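Local coordinates for BH2621 protein (Bacillus halodurans, PDB 2QML) that probably transfers acyl groups to an amine as a GNAT-family N-acyltransferase, possibly in siderophore biosynthesis, at residues H16-K21 and S191-N196; P125-I130 and H156-C161; Y84-W89 and G107-I112; F24-M29 and T71-A76. All blocks are in the same frame, centred on the assembly; numbering follows the deposited sequence.

Contact 1: H16-K21 and S191-N196; sequences HVVNKK and SDWKMN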
# COMPACT_ATOMS: atom_id res chain seq x y z
N HIS A 16 -2.11 14.71 -13.21
CA HIS A 16 -1.83 16.04 -13.70
C HIS A 16 -1.22 16.92 -12.61
O HIS A 16 -0.59 17.90 -12.94
CB HIS A 16 -3.08 16.71 -14.33
CG HIS A 16 -4.05 17.27 -13.33
ND1 HIS A 16 -3.97 18.57 -12.87
CD2 HIS A 16 -5.10 16.71 -12.68
CE1 HIS A 16 -4.92 18.78 -11.98
NE2 HIS A 16 -5.64 17.68 -11.86
N VAL A 17 -1.39 16.57 -11.34
CA VAL A 17 -0.84 17.36 -10.25
C VAL A 17 0.70 17.27 -10.22
O VAL A 17 1.36 18.32 -10.12
CB VAL A 17 -1.48 16.98 -8.88
CG1 VAL A 17 -0.83 17.80 -7.76
CG2 VAL A 17 -2.98 17.21 -8.93
N VAL A 18 1.26 16.06 -10.30
CA VAL A 18 2.70 15.87 -10.34
C VAL A 18 3.23 15.76 -11.79
O VAL A 18 4.44 15.71 -12.02
CB VAL A 18 3.15 14.65 -9.50
CG1 VAL A 18 2.81 14.88 -8.00
CG2 VAL A 18 2.58 13.32 -9.99
N ASN A 19 2.30 15.74 -12.75
CA ASN A 19 2.58 15.63 -14.17
C ASN A 19 3.42 14.37 -14.48
O ASN A 19 4.51 14.43 -15.06
CB ASN A 19 3.27 16.92 -14.64
CG ASN A 19 3.19 17.11 -16.10
OD1 ASN A 19 2.09 17.10 -16.68
ND2 ASN A 19 4.34 17.37 -16.73
N LYS A 20 2.91 13.23 -14.04
CA LYS A 20 3.57 11.97 -14.24
C LYS A 20 2.57 10.89 -14.63
O LYS A 20 1.38 10.97 -14.32
CB LYS A 20 4.18 11.47 -12.94
CG LYS A 20 5.16 12.36 -12.24
CD LYS A 20 6.42 12.52 -13.01
CE LYS A 20 7.32 13.42 -12.21
NZ LYS A 20 8.49 13.70 -13.03
N LYS A 21 3.09 9.87 -15.31
CA LYS A 21 2.37 8.64 -15.63
C LYS A 21 2.60 7.70 -14.45
O LYS A 21 3.75 7.46 -14.08
CB LYS A 21 2.95 8.06 -16.93
CG LYS A 21 2.63 6.66 -17.28
CD LYS A 21 3.52 6.20 -18.49
CE LYS A 21 3.64 7.28 -19.57
NZ LYS A 21 4.26 6.74 -20.86
N SER A 191 -10.82 14.00 -4.94
CA SER A 191 -11.29 15.15 -5.72
C SER A 191 -10.54 16.44 -5.32
O SER A 191 -10.16 17.20 -6.20
CB SER A 191 -12.80 15.29 -5.58
OG SER A 191 -13.40 14.12 -6.08
N ASP A 192 -10.31 16.66 -4.03
CA ASP A 192 -9.48 17.80 -3.58
C ASP A 192 -8.11 17.77 -4.28
O ASP A 192 -7.62 18.79 -4.78
CB ASP A 192 -9.21 17.78 -2.08
CG ASP A 192 -10.46 18.06 -1.22
OD1 ASP A 192 -11.41 18.66 -1.73
OD2 ASP A 192 -10.45 17.67 -0.02
N TRP A 193 -7.47 16.60 -4.29
CA TRP A 193 -6.17 16.41 -4.93
C TRP A 193 -6.20 16.83 -6.42
O TRP A 193 -5.37 17.62 -6.88
CB TRP A 193 -5.73 14.95 -4.78
CG TRP A 193 -4.52 14.63 -5.53
CD1 TRP A 193 -4.46 14.05 -6.77
CD2 TRP A 193 -3.17 14.92 -5.16
NE1 TRP A 193 -3.16 13.95 -7.17
CE2 TRP A 193 -2.34 14.47 -6.21
CE3 TRP A 193 -2.57 15.48 -4.03
CZ2 TRP A 193 -0.94 14.58 -6.17
CZ3 TRP A 193 -1.19 15.60 -4.00
CH2 TRP A 193 -0.40 15.14 -5.05
N LYS A 194 -7.16 16.27 -7.15
CA LYS A 194 -7.30 16.49 -8.57
C LYS A 194 -7.72 17.92 -8.89
O LYS A 194 -7.44 18.41 -9.96
CB LYS A 194 -8.28 15.46 -9.17
CG LYS A 194 -7.82 13.98 -9.18
CD LYS A 194 -6.52 13.72 -9.95
CE LYS A 194 -6.21 12.24 -10.01
NZ LYS A 194 -5.07 11.95 -10.88
N MSE A 195 -8.37 18.58 -7.95
CA MSE A 195 -8.82 19.95 -8.14
C MSE A 195 -7.83 20.95 -7.53
O MSE A 195 -8.16 22.10 -7.36
CB MSE A 195 -10.23 20.14 -7.57
CG MSE A 195 -11.31 19.40 -8.35
SE MSE A 195 -11.15 19.69 -10.33
CE MSE A 195 -11.04 21.67 -10.42
N ASN A 196 -6.62 20.50 -7.24
CA ASN A 196 -5.56 21.37 -6.72
C ASN A 196 -5.92 22.07 -5.40
O ASN A 196 -5.52 23.22 -5.18
CB ASN A 196 -5.17 22.39 -7.82
CG ASN A 196 -4.71 21.70 -9.10
OD1 ASN A 196 -5.39 21.76 -10.13
ND2 ASN A 196 -3.59 20.99 -9.01
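His16 and Val17 meet the last turn of helix 183-194 in two different ways, one by a ring edge and the other with a branched aliphatic end. The imidazole points its NE2 at Lys194 O, 2.7 Å away, with the oxygen lying in the ring plane; the donor sits in the carbonyl plane, on a lone pair, although the N-H...O angle of 143° is bent. Asn196 OD1 also lies at the edge of this ring, 3.5 Å from His16 CE1, its amide turned 83° from the imidazole. One face of the same ring carries His16's own neighbour, Val17 CG2.

Val17 puts one methyl over the Trp193 indole and turns the other toward the backbone oxygen of the same residue. With chi1 at 178°, Val17 CG1 is trans to the backbone N and lies over the six-membered ring of Trp193, 3.9 Å from its centroid, a CH-pi contact placed toward the rim. Val17 CG2 takes the other direction, 3.2 Å from Trp193 O and 3.7 Å from Trp193 NE1. Val18 CG1 reaches the indole at its edge, 4.2 Å from Trp193 CZ2.

The helix ends here in a Schellman motif: Asn196, at positive phi, gives its N-H to Trp193 O, and Lys197 N goes back to Asp192 O. Asp15, just before His16, accepts from Trp193 NE1 and pairs with Lys194 NZ, so the same turn is held by a carboxylate as well.

Because NE2 is the donor, His16 must carry a proton there, and its N-H probably helps offset the partial negative charge gathered at the carbonyl end of the helix.

Contact 2: P125-I130 and H156-C161; sequences PLLLAI and HVFKKC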
# COMPACT_ATOMS: atom_id res chain seq x y z
N PRO A 125 0.20 10.88 -4.90
CA PRO A 125 -0.51 10.46 -6.13
C PRO A 125 -0.57 8.93 -6.31
O PRO A 125 -1.55 8.40 -6.85
CB PRO A 125 0.31 11.15 -7.26
CG PRO A 125 1.65 11.44 -6.66
CD PRO A 125 1.33 11.77 -5.21
N LEU A 126 0.47 8.23 -5.88
CA LEU A 126 0.50 6.77 -5.99
C LEU A 126 -0.55 6.12 -5.10
O LEU A 126 -1.33 5.28 -5.54
CB LEU A 126 1.85 6.23 -5.64
CG LEU A 126 2.96 6.45 -6.67
CD1 LEU A 126 4.35 6.27 -6.01
CD2 LEU A 126 2.74 5.56 -7.92
N LEU A 127 -0.55 6.50 -3.82
CA LEU A 127 -1.51 5.95 -2.89
C LEU A 127 -2.95 6.31 -3.30
O LEU A 127 -3.82 5.42 -3.24
CB LEU A 127 -1.19 6.43 -1.47
CG LEU A 127 -2.17 5.94 -0.42
CD1 LEU A 127 -2.20 4.41 -0.24
CD2 LEU A 127 -1.87 6.68 0.98
N LEU A 128 -3.20 7.54 -3.71
CA LEU A 128 -4.54 7.93 -4.13
C LEU A 128 -4.97 7.10 -5.31
O LEU A 128 -6.13 6.67 -5.36
CB LEU A 128 -4.57 9.42 -4.43
CG LEU A 128 -4.43 10.37 -3.23
CD1 LEU A 128 -4.29 11.77 -3.74
CD2 LEU A 128 -5.58 10.30 -2.29
N ALA A 129 -4.06 6.85 -6.26
CA ALA A 129 -4.42 6.04 -7.44
C ALA A 129 -4.82 4.59 -7.11
O ALA A 129 -5.86 4.08 -7.57
CB ALA A 129 -3.27 6.06 -8.50
N ILE A 130 -4.01 3.92 -6.32
CA ILE A 130 -4.29 2.53 -5.97
C ILE A 130 -5.53 2.45 -5.07
O ILE A 130 -6.31 1.51 -5.23
CB ILE A 130 -3.06 1.83 -5.40
CG1 ILE A 130 -3.29 0.30 -5.40
CG2 ILE A 130 -2.67 2.39 -4.00
CD1 ILE A 130 -2.09 -0.59 -5.04
N HIS A 156 0.82 10.32 8.96
CA HIS A 156 0.43 11.63 8.39
C HIS A 156 -0.12 11.52 6.96
O HIS A 156 -1.16 12.11 6.64
CB HIS A 156 1.63 12.57 8.45
CG HIS A 156 1.40 13.88 7.76
ND1 HIS A 156 0.62 14.88 8.30
CD2 HIS A 156 1.77 14.31 6.53
CE1 HIS A 156 0.56 15.89 7.45
NE2 HIS A 156 1.25 15.58 6.38
N VAL A 157 0.59 10.80 6.11
CA VAL A 157 0.20 10.61 4.72
C VAL A 157 -1.21 9.97 4.69
O VAL A 157 -2.12 10.43 3.98
CB VAL A 157 1.23 9.73 3.96
CG1 VAL A 157 0.66 9.21 2.60
CG2 VAL A 157 2.56 10.43 3.73
N PHE A 158 -1.39 8.89 5.45
CA PHE A 158 -2.68 8.21 5.52
C PHE A 158 -3.77 9.19 5.97
O PHE A 158 -4.83 9.27 5.35
CB PHE A 158 -2.66 6.96 6.41
CG PHE A 158 -1.99 5.75 5.80
CD1 PHE A 158 -2.39 5.28 4.57
CD2 PHE A 158 -1.00 5.02 6.48
CE1 PHE A 158 -1.82 4.13 4.03
CE2 PHE A 158 -0.43 3.89 5.95
CZ PHE A 158 -0.81 3.46 4.72
N LYS A 159 -3.53 9.97 7.02
CA LYS A 159 -4.54 10.95 7.45
C LYS A 159 -4.89 11.93 6.33
O LYS A 159 -6.06 12.24 6.12
CB LYS A 159 -4.05 11.74 8.66
CG LYS A 159 -4.08 10.97 9.96
CD LYS A 159 -3.56 11.83 11.11
CE LYS A 159 -3.44 10.99 12.38
NZ LYS A 159 -2.75 11.75 13.47
N LYS A 160 -3.88 12.40 5.59
CA LYS A 160 -4.09 13.36 4.51
C LYS A 160 -4.93 12.74 3.41
O LYS A 160 -5.63 13.48 2.70
CB LYS A 160 -2.75 13.84 3.97
CG LYS A 160 -2.09 14.93 4.85
CD LYS A 160 -2.19 16.36 4.27
CE LYS A 160 -1.32 16.47 2.97
NZ LYS A 160 -0.88 17.83 2.53
N CYS A 161 -4.88 11.42 3.25
CA CYS A 161 -5.70 10.71 2.26
C CYS A 161 -7.07 10.26 2.75
O CYS A 161 -7.77 9.58 2.00
CB CYS A 161 -4.94 9.52 1.70
SG CYS A 161 -3.45 10.11 0.87
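Cys161 hands its amide N-H to Val157 O, 3.0 Å from Cys161 N, and this bond closes the last turn of the helix, at a residue whose side chain points to the neighbouring helix. Phe158 O takes a weak share of the same N-H. From there Cys161 SG lies anti to its own carbonyl carbon (chi1 -62°) and meets two leucine methyls, Leu127 CD2 at 3.8 Å and Leu128 CD2 at an equal 3.8 Å.

Leu127 CD2 does most of the touching. Besides the sulfur it meets Val157 CG1 at 3.9 Å and Phe158 CD1 at 3.9 Å, the leucine and phenylalanine side chains running roughly at right angles. Leu127 sends its CG trans to the backbone N (chi1 179°), which carries that methyl straight across to three residues of 156-161.

Helix 123-135 and helix 152-160 are consistent with the two helices that follow the central strands in a GNAT fold, joined here through the short strand 142-145. Between 125-130 and 156-161 the packing is hydrocarbon and sulfur, with no hydrogen bond across.

Leu128 also touches Phe186, Trp190 and Trp193 of helix 183-194, while Leu127 also rests on Trp85 of the sheet. Phe158 meets Phe163 edge-to-face, and a glycerol, probably from the crystallisation liquor, lies near its side chain.

Contact 3: Y84-W89 and G107-I112; sequences YWESYW and GIHLLI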
# COMPACT_ATOMS: atom_id res chain seq x y z
N TYR A 84 6.32 -0.86 -3.90
CA TYR A 84 5.79 -2.20 -3.74
C TYR A 84 4.53 -2.08 -2.89
O TYR A 84 4.51 -1.33 -1.90
CB TYR A 84 6.86 -3.15 -3.16
CG TYR A 84 6.37 -4.50 -2.69
CD1 TYR A 84 6.18 -5.58 -3.57
CD2 TYR A 84 6.09 -4.72 -1.35
CE1 TYR A 84 5.75 -6.82 -3.12
CE2 TYR A 84 5.69 -5.95 -0.91
CZ TYR A 84 5.49 -6.98 -1.81
OH TYR A 84 5.07 -8.21 -1.37
N TRP A 85 3.54 -2.88 -3.25
CA TRP A 85 2.22 -2.80 -2.70
C TRP A 85 1.64 -4.19 -2.48
O TRP A 85 1.78 -5.10 -3.32
CB TRP A 85 1.27 -2.00 -3.64
CG TRP A 85 1.83 -0.70 -4.07
CD1 TRP A 85 2.83 -0.49 -5.00
CD2 TRP A 85 1.50 0.58 -3.54
NE1 TRP A 85 3.10 0.79 -5.08
CE2 TRP A 85 2.35 1.51 -4.20
CE3 TRP A 85 0.59 1.05 -2.58
CZ2 TRP A 85 2.30 2.88 -3.95
CZ3 TRP A 85 0.52 2.40 -2.36
CH2 TRP A 85 1.38 3.30 -3.03
N GLU A 86 1.02 -4.39 -1.32
CA GLU A 86 0.23 -5.58 -1.06
C GLU A 86 -1.19 -5.08 -0.79
O GLU A 86 -1.47 -4.41 0.18
CB GLU A 86 0.80 -6.40 0.10
CG GLU A 86 2.17 -6.93 -0.17
CD GLU A 86 2.81 -7.62 1.03
OE1 GLU A 86 2.21 -7.61 2.15
OE2 GLU A 86 3.93 -8.18 0.86
N SER A 87 -2.09 -5.43 -1.67
CA SER A 87 -3.53 -5.17 -1.58
C SER A 87 -4.23 -6.46 -1.09
O SER A 87 -4.09 -7.53 -1.70
CB SER A 87 -4.04 -4.72 -2.93
OG SER A 87 -5.43 -4.60 -2.93
N TYR A 88 -5.04 -6.39 -0.02
CA TYR A 88 -5.62 -7.60 0.53
C TYR A 88 -7.05 -7.43 1.05
O TYR A 88 -7.50 -6.31 1.24
CB TYR A 88 -4.70 -8.15 1.64
CG TYR A 88 -4.54 -7.22 2.84
CD1 TYR A 88 -5.40 -7.33 3.91
CD2 TYR A 88 -3.50 -6.28 2.91
CE1 TYR A 88 -5.28 -6.46 5.01
CE2 TYR A 88 -3.39 -5.42 4.03
CZ TYR A 88 -4.27 -5.56 5.06
OH TYR A 88 -4.19 -4.74 6.19
N TRP A 89 -7.74 -8.57 1.20
CA TRP A 89 -9.04 -8.65 1.82
C TRP A 89 -8.85 -8.80 3.31
O TRP A 89 -8.13 -9.69 3.80
CB TRP A 89 -9.84 -9.85 1.32
CG TRP A 89 -10.18 -9.77 -0.14
CD1 TRP A 89 -9.61 -10.52 -1.16
CD2 TRP A 89 -11.14 -8.91 -0.78
NE1 TRP A 89 -10.19 -10.19 -2.36
CE2 TRP A 89 -11.13 -9.21 -2.16
CE3 TRP A 89 -12.05 -7.95 -0.32
CZ2 TRP A 89 -11.94 -8.55 -3.06
CZ3 TRP A 89 -12.86 -7.31 -1.21
CH2 TRP A 89 -12.81 -7.63 -2.58
N GLY A 107 -7.50 -3.92 2.77
CA GLY A 107 -6.33 -3.32 3.36
C GLY A 107 -5.20 -3.08 2.40
O GLY A 107 -5.25 -3.55 1.25
N ILE A 108 -4.22 -2.31 2.84
CA ILE A 108 -3.09 -1.95 2.01
C ILE A 108 -1.78 -1.92 2.80
O ILE A 108 -1.74 -1.45 3.96
CB ILE A 108 -3.31 -0.61 1.29
CG1 ILE A 108 -2.25 -0.40 0.16
CG2 ILE A 108 -3.43 0.59 2.29
CD1 ILE A 108 -2.39 -1.41 -1.02
N HIS A 109 -0.76 -2.53 2.22
CA HIS A 109 0.61 -2.41 2.70
C HIS A 109 1.40 -1.76 1.58
O HIS A 109 1.11 -2.02 0.39
CB HIS A 109 1.27 -3.72 3.08
CG HIS A 109 0.54 -4.52 4.12
ND1 HIS A 109 0.43 -4.08 5.43
CD2 HIS A 109 0.07 -5.77 4.09
CE1 HIS A 109 -0.18 -5.02 6.14
NE2 HIS A 109 -0.47 -6.02 5.34
N LEU A 110 2.40 -0.94 1.90
CA LEU A 110 3.18 -0.27 0.85
C LEU A 110 4.56 0.14 1.30
O LEU A 110 4.85 0.22 2.49
CB LEU A 110 2.42 0.99 0.40
CG LEU A 110 2.24 2.15 1.39
CD1 LEU A 110 3.46 3.13 1.33
CD2 LEU A 110 0.95 2.95 1.23
N LEU A 111 5.43 0.37 0.32
CA LEU A 111 6.76 0.93 0.53
C LEU A 111 7.23 1.58 -0.75
O LEU A 111 6.84 1.12 -1.86
CB LEU A 111 7.75 -0.16 0.98
CG LEU A 111 8.18 -1.25 -0.01
CD1 LEU A 111 9.38 -0.87 -0.94
CD2 LEU A 111 8.54 -2.52 0.76
N ILE A 112 8.06 2.61 -0.60
CA ILE A 112 8.85 3.21 -1.66
C ILE A 112 10.23 2.62 -1.48
O ILE A 112 10.82 2.68 -0.41
CB ILE A 112 8.83 4.75 -1.67
CG1 ILE A 112 7.45 5.26 -2.13
CG2 ILE A 112 9.89 5.27 -2.61
CD1 ILE A 112 7.30 6.82 -2.14
O HOH W 1 -2.77 -2.57 6.15
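The Tyr88 ring lies flat over Gly107, whose CA is 3.7 Å from the ring centroid on one face, while a water sits in the ring plane at the hydroxyl edge. Tyr88 OH donates to that water, which in turn donates to Ile108 O. His109 turns a face to Tyr88 CE2, with NE2 only 3.3 Å from that carbon; the two rings are near parallel, planes at 25°, but slid apart, so they scarcely overlap. Trp85 has Leu110 CB over one face, 3.9 Å from the centroid of its six-membered ring, and Ile108 CD1 at its edge, 4.2 Å from Trp85 CE3.

Tyr88 holds its CG between backbone N and carbonyl carbon (chi1 64°), which folds the ring across the strand gap onto the glycine, the cross-strand pairing known as aromatic rescue of glycine. Both strands run antiparallel in the central sheet of the GNAT fold. Tyr84, Glu86 and Tyr88 form hydrogen-bonded pairs with Leu111, His109 and Gly107, as in Glu86 N to His109 O at 2.9 Å.

On the face of Glu86 and His109, Tyr84 OH donates to the anti lone pair of Glu86 OE2 over a short 2.5 Å; Glu86 OE1 approaches His109 CD2 at 3.4 Å. Leu110 N and His109 ND1 each hydrogen-bond to glycerol, probably from the crystallisation liquor, in a strand that in related enzymes commonly receives the acyl-CoA pantetheine arm.

Contact 4: F24-M29 and T71-A76; sequences FRHVTM and TLMVGA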
# COMPACT_ATOMS: atom_id res chain seq x y z
N PHE A 24 0.82 0.63 -12.42
CA PHE A 24 0.85 -0.47 -11.45
C PHE A 24 0.66 -1.79 -12.15
O PHE A 24 -0.30 -1.97 -12.92
CB PHE A 24 -0.27 -0.29 -10.44
CG PHE A 24 -0.05 0.80 -9.44
CD1 PHE A 24 -0.22 2.13 -9.80
CD2 PHE A 24 0.23 0.51 -8.13
CE1 PHE A 24 -0.08 3.17 -8.86
CE2 PHE A 24 0.41 1.55 -7.17
CZ PHE A 24 0.27 2.85 -7.55
N ARG A 25 1.54 -2.74 -11.89
CA ARG A 25 1.50 -4.04 -12.49
C ARG A 25 1.66 -5.10 -11.44
O ARG A 25 2.20 -4.85 -10.38
CB ARG A 25 2.60 -4.20 -13.55
CG ARG A 25 4.04 -4.10 -13.05
CD ARG A 25 5.04 -4.57 -14.05
NE ARG A 25 6.42 -4.45 -13.59
CZ ARG A 25 7.03 -5.35 -12.82
NH1 ARG A 25 6.36 -6.36 -12.35
NH2 ARG A 25 8.29 -5.18 -12.46
N HIS A 26 1.23 -6.30 -11.77
CA HIS A 26 1.42 -7.45 -10.91
C HIS A 26 2.89 -7.77 -10.80
O HIS A 26 3.66 -7.72 -11.77
CB HIS A 26 0.66 -8.69 -11.39
CG HIS A 26 -0.82 -8.60 -11.22
ND1 HIS A 26 -1.69 -9.47 -11.82
CD2 HIS A 26 -1.61 -7.65 -10.65
CE1 HIS A 26 -2.93 -9.14 -11.53
NE2 HIS A 26 -2.92 -8.04 -10.80
N VAL A 27 3.29 -8.05 -9.57
CA VAL A 27 4.61 -8.57 -9.34
C VAL A 27 4.73 -10.01 -9.96
O VAL A 27 3.76 -10.79 -10.02
CB VAL A 27 4.90 -8.59 -7.83
CG1 VAL A 27 6.13 -9.46 -7.50
CG2 VAL A 27 5.01 -7.15 -7.24
N THR A 28 5.94 -10.34 -10.41
CA THR A 28 6.29 -11.66 -10.88
C THR A 28 7.60 -12.08 -10.24
O THR A 28 8.29 -11.27 -9.65
CB THR A 28 6.44 -11.77 -12.44
OG1 THR A 28 7.67 -11.18 -12.86
CG2 THR A 28 5.27 -11.08 -13.12
N MSE A 29 7.99 -13.33 -10.42
CA MSE A 29 9.26 -13.84 -9.89
C MSE A 29 10.47 -13.18 -10.53
O MSE A 29 11.56 -13.20 -9.93
CB MSE A 29 9.36 -15.37 -9.98
CG MSE A 29 8.41 -16.11 -9.03
SE MSE A 29 8.76 -15.72 -7.16
CE MSE A 29 10.55 -16.53 -6.99
N THR A 71 -2.97 -9.30 -3.59
CA THR A 71 -2.37 -8.94 -4.87
C THR A 71 -1.12 -8.14 -4.56
O THR A 71 -1.17 -7.20 -3.77
CB THR A 71 -3.30 -8.06 -5.73
OG1 THR A 71 -4.53 -8.75 -5.88
CG2 THR A 71 -2.70 -7.78 -7.12
N LEU A 72 0.02 -8.57 -5.12
CA LEU A 72 1.29 -7.85 -5.02
C LEU A 72 1.50 -7.04 -6.27
O LEU A 72 1.43 -7.60 -7.39
CB LEU A 72 2.47 -8.80 -4.87
CG LEU A 72 2.71 -9.34 -3.45
CD1 LEU A 72 1.47 -9.97 -2.80
CD2 LEU A 72 3.87 -10.35 -3.50
N MSE A 73 1.83 -5.76 -6.10
CA MSE A 73 2.09 -4.91 -7.25
C MSE A 73 3.32 -4.04 -7.12
O MSE A 73 3.75 -3.67 -6.01
CB MSE A 73 0.90 -3.99 -7.52
CG MSE A 73 -0.44 -4.69 -7.51
SE MSE A 73 -1.85 -3.45 -7.95
CE MSE A 73 -2.05 -3.76 -9.84
N VAL A 74 3.86 -3.68 -8.29
CA VAL A 74 4.93 -2.75 -8.42
C VAL A 74 4.26 -1.49 -8.92
O VAL A 74 3.49 -1.57 -9.91
CB VAL A 74 5.97 -3.21 -9.42
CG1 VAL A 74 6.88 -2.02 -9.84
CG2 VAL A 74 6.75 -4.36 -8.81
N GLY A 75 4.55 -0.32 -8.34
CA GLY A 75 4.09 0.95 -8.83
C GLY A 75 5.30 1.71 -9.42
O GLY A 75 6.40 1.68 -8.87
N ALA A 76 5.07 2.37 -10.55
CA ALA A 76 6.09 3.05 -11.30
C ALA A 76 5.69 4.48 -11.65
O ALA A 76 4.50 4.79 -11.76
CB ALA A 76 6.41 2.26 -12.60
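Strands 24-26 and 71-76 run antiparallel with a marked twist, their short axes 4.6 Å apart at closest and at 143° to each other, and Arg25 and Val74 form a hydrogen-bonded pair through Arg25 N to Val74 O and Val74 N to Arg25 O. Past the strand end, Val27 N still reaches Leu72 O at 2.9 Å, in an almost straight bond of 177°.

Phe24 lies across Gly75 with a face, the glycine CA 4.1 Å from the ring centroid and offset toward the rim. Its ring also stacks on Phe11 and meets Trp85, so it joins an aromatic cluster on the face of the sheet that helix 123-135 covers.

On the opposite side of the sheet, Arg25 and Val74 run alongside each other, pointing the same way, and Val74 CG2 sits over one face of the guanidinium, 4.0 Å from Arg25 NH2. With CG between backbone N and carbonyl carbon, chi1 (62°) and the extended chain carry the guanidinium alongside Val74, where Arg25 NH1 reaches His26 O at 3.1 Å in a bent bond, while NH2 makes a salt bridge to Asp31. Val27 fills the next place, Val27 CG2 3.6 Å from Val74 CG2 and Val27 CB 3.8 Å from Leu72 CB. Farther along, the His26 ring crosses Thr71 obliquely, His26 CD2 3.7 Å from Thr71 CG2; His26 NE2 donates to Leu8 O, and Thr71 OG1 bonds Leu8 N, tying both to the N-terminal stretch.

Such a pair, separated in the chain by helices 32-38, 45-48 and 54-65, matches the antiparallel N-terminal half of the GNAT sheet.

In the fold
Contact 1, between 16-21 and 191-196, closes a loop of the chain that holds the other three. Within it contact 4 comes before contact 3, and contact 3 before contact 2. Contacts 3 and 4, with centres about 10 Å apart, cover four consecutive strands of one mixed sheet, 20-26, 70-77, 80-89 and 106-112; they meet where 70-77 pairs with 80-89, through probable backbone bonds from Met73 N to Trp85 O and from Thr71 N to Ser87 O. Contact 2 lies against this sheet. Its centre is about 12 Å from those of contacts 3 and 1, and Trp193 packs on Leu128 and Pro125 of helix 123-135. The C-terminal helix thus joins the GNAT core beside the chain's early strands.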